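Local coordinates for membrane protein, putative (Geobacter sulfurreducens PCA, PDB 2QYB) that is a putative membrane protein of the sodium:solute symporter family, represented here by its GAF domain, and may combine transport with phosphatase activity, at residues I113-K118 / G150-A155. Sequence-based numbering, arbitrary orientation.
Sequences IPISRK and GQLAQA
Ile115 lays its CG2 methyl against the backbone of Ala153, 3.7 Å from the amide N and about as far from Ala153 CB. That branch stands anti to the backbone N of Ile115, with CG1 at chi1 -65°, and also comes within 4.4 Å of Leu152 CB. Ile40 of strand 37-43 touches both Ile115 and Leu152, closing the apolar layer between sheet and helix. At Ser116 the backbone does the touching, its side chain pointing away: Ala153 CB presses on the carbonyl carbon of Ser116 at 3.4 Å. This methyl lets the CA atoms of Ser116 and Ala153 approach to 5.2 Å. Arg117 then reaches over the helix with its chain bent at chi2 (73°), bringing NE to 3.0 Å from Gln154 OE1; guanidinium and amide planes are 83° apart. Lys157 lies close to the same guanidinium, so the amide oxygen may ease the crowding of positive charge. With an alanine in place of Arg117, Gln154 OE1 would probably lose this polar neighbour and the Gln154 amide would be freer to turn. The contact joins strand 109-115 and the following loop to helix 139-158, the last modelled, in the helix-on-antiparallel-sheet packing of a GAF domain.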
ATOM      1  N   ILE A 113       1.731  18.665   7.365  1.00 29.42           N
ATOM      2  CA  ILE A 113       0.388  19.134   7.643  1.00 29.27           C
ATOM      3  C   ILE A 113      -0.229  18.237   8.674  1.00 29.82           C
ATOM      4  O   ILE A 113      -0.363  17.032   8.444  1.00 30.18           O
ATOM      5  CB  ILE A 113      -0.501  19.110   6.378  1.00 29.60           C
ATOM      6  CG1 ILE A 113       0.153  19.933   5.244  1.00 29.93           C
ATOM      7  CG2 ILE A 113      -1.954  19.585   6.709  1.00 28.03           C
ATOM      8  CD1 ILE A 113       0.660  19.017   4.147  1.00 31.23           C
ATOM      9  N   PRO A 114      -0.643  18.812   9.814  1.00 30.23           N
ATOM     10  CA  PRO A 114      -1.257  17.989  10.852  1.00 30.59           C
ATOM     11  C   PRO A 114      -2.557  17.361  10.386  1.00 31.22           C
ATOM     12  O   PRO A 114      -3.298  17.943   9.545  1.00 31.09           O
ATOM     13  CB  PRO A 114      -1.507  18.985  11.997  1.00 31.20           C
ATOM     14  CG  PRO A 114      -0.620  20.113  11.744  1.00 30.26           C
ATOM     15  CD  PRO A 114      -0.588  20.220  10.221  1.00 29.86           C
ATOM     16  N   ILE A 115      -2.808  16.155  10.882  1.00 32.03           N
ATOM     17  CA  ILE A 115      -4.040  15.433  10.554  1.00 32.58           C
ATOM     18  C   ILE A 115      -4.864  15.424  11.855  1.00 34.35           C
ATOM     19  O   ILE A 115      -4.498  14.785  12.848  1.00 34.40           O
ATOM     20  CB  ILE A 115      -3.772  14.032  10.025  1.00 32.01           C
ATOM     21  CG1 ILE A 115      -3.046  14.066   8.683  1.00 29.85           C
ATOM     22  CG2 ILE A 115      -5.089  13.228   9.897  1.00 31.94           C
ATOM     23  CD1 ILE A 115      -2.637  12.632   8.225  1.00 30.96           C
ATOM     24  N   SER A 116      -5.924  16.214  11.853  1.00 36.05           N
ATOM     25  CA  SER A 116      -6.754  16.378  13.022  1.00 38.32           C
ATOM     26  C   SER A 116      -8.164  16.701  12.603  1.00 39.93           C
ATOM     27  O   SER A 116      -8.422  17.341  11.582  1.00 39.58           O
ATOM     28  CB  SER A 116      -6.253  17.526  13.898  1.00 38.30           C
ATOM     29  OG  SER A 116      -6.081  18.695  13.109  1.00 39.91           O
ATOM     30  N   ARG A 117      -9.083  16.248  13.426  1.00 41.87           N
ATOM     31  CA  ARG A 117     -10.421  16.765  13.363  1.00 43.38           C
ATOM     32  C   ARG A 117     -10.403  18.210  13.916  1.00 43.15           C
ATOM     33  O   ARG A 117      -9.594  18.549  14.799  1.00 42.42           O
ATOM     34  CB  ARG A 117     -11.320  15.841  14.155  1.00 44.26           C
ATOM     35  CG  ARG A 117     -12.744  15.999  13.851  1.00 49.38           C
ATOM     36  CD  ARG A 117     -13.139  15.423  12.501  1.00 53.58           C
ATOM     37  NE  ARG A 117     -14.604  15.512  12.349  1.00 56.16           N
ATOM     38  CZ  ARG A 117     -15.295  16.637  12.103  1.00 57.35           C
ATOM     39  NH1 ARG A 117     -14.672  17.816  11.967  1.00 57.01           N
ATOM     40  NH2 ARG A 117     -16.631  16.587  11.981  1.00 57.10           N
ATOM     41  N   LYS A 118     -11.268  19.059  13.351  1.00 43.11           N
ATOM     42  CA  LYS A 118     -11.444  20.455  13.800  1.00 43.14           C
ATOM     43  C   LYS A 118     -11.593  20.586  15.321  1.00 42.85           C
ATOM     44  O   LYS A 118     -12.534  20.050  15.898  1.00 42.15           O
ATOM     45  CB  LYS A 118     -12.691  21.073  13.138  1.00 43.23           C
ATOM     46  CG  LYS A 118     -12.840  22.588  13.347  1.00 43.41           C
ATOM     47  CD  LYS A 118     -13.924  23.220  12.414  1.00 43.41           C
ATOM     48  CE  LYS A 118     -15.298  23.425  13.083  1.00 43.48           C
ATOM     49  NZ  LYS A 118     -16.378  23.833  12.085  1.00 42.82           N
ATOM     50  N   GLY A 150      -8.045  17.001   6.523  1.00 34.24           N
ATOM     51  CA  GLY A 150      -9.289  16.906   7.260  1.00 33.76           C
ATOM     52  C   GLY A 150     -10.140  15.707   6.877  1.00 33.78           C
ATOM     53  O   GLY A 150     -10.806  15.102   7.734  1.00 32.52           O
ATOM     54  N   GLN A 151     -10.123  15.372   5.584  1.00 34.26           N
ATOM     55  CA  GLN A 151     -10.889  14.226   5.064  1.00 34.85           C
ATOM     56  C   GLN A 151     -10.227  12.898   5.473  1.00 35.00           C
ATOM     57  O   GLN A 151     -10.931  11.906   5.738  1.00 34.97           O
ATOM     58  CB  GLN A 151     -11.074  14.320   3.545  1.00 34.55           C
ATOM     59  CG  GLN A 151     -11.946  15.539   3.097  1.00 36.82           C
ATOM     60  CD  GLN A 151     -12.689  15.308   1.774  1.00 37.35           C
ATOM     61  OE1 GLN A 151     -13.415  16.200   1.254  1.00 39.42           O
ATOM     62  NE2 GLN A 151     -12.522  14.101   1.221  1.00 38.28           N
ATOM     63  N   LEU A 152      -8.883  12.903   5.566  1.00 34.88           N
ATOM     64  CA  LEU A 152      -8.153  11.790   6.170  1.00 34.65           C
ATOM     65  C   LEU A 152      -8.474  11.666   7.661  1.00 34.19           C
ATOM     66  O   LEU A 152      -8.760  10.578   8.149  1.00 33.98           O
ATOM     67  CB  LEU A 152      -6.630  11.947   5.964  1.00 34.89           C
ATOM     68  CG  LEU A 152      -6.115  11.746   4.517  1.00 34.39           C
ATOM     69  CD1 LEU A 152      -4.762  12.449   4.357  1.00 31.55           C
ATOM     70  CD2 LEU A 152      -6.036  10.263   4.158  1.00 27.47           C
ATOM     71  N   ALA A 153      -8.412  12.770   8.382  1.00 34.62           N
ATOM     72  CA  ALA A 153      -8.744  12.751   9.810  1.00 35.58           C
ATOM     73  C   ALA A 153     -10.137  12.134  10.052  1.00 36.73           C
ATOM     74  O   ALA A 153     -10.365  11.309  10.989  1.00 35.94           O
ATOM     75  CB  ALA A 153      -8.672  14.155  10.404  1.00 34.73           C
ATOM     76  N   GLN A 154     -11.068  12.515   9.191  1.00 37.73           N
ATOM     77  CA  GLN A 154     -12.403  12.002   9.330  1.00 39.08           C
ATOM     78  C   GLN A 154     -12.441  10.491   9.167  1.00 39.46           C
ATOM     79  O   GLN A 154     -13.056   9.786   9.990  1.00 39.55           O
ATOM     80  CB  GLN A 154     -13.339  12.647   8.326  1.00 39.40           C
ATOM     81  CG  GLN A 154     -14.776  12.312   8.590  1.00 41.70           C
ATOM     82  CD  GLN A 154     -15.211  12.743   9.975  1.00 44.33           C
ATOM     83  OE1 GLN A 154     -15.762  13.837  10.136  1.00 46.75           O
ATOM     84  NE2 GLN A 154     -14.946  11.899  10.993  1.00 43.59           N
ATOM     85  N   ALA A 155     -11.783  10.008   8.107  1.00 39.66           N
ATOM     86  CA  ALA A 155     -11.786   8.587   7.764  1.00 39.58           C
ATOM     87  C   ALA A 155     -11.161   7.732   8.870  1.00 40.41           C
ATOM     88  O   ALA A 155     -11.631   6.629   9.149  1.00 41.01           O
ATOM     89  CB  ALA A 155     -11.072   8.377   6.452  1.00 38.56           C
TER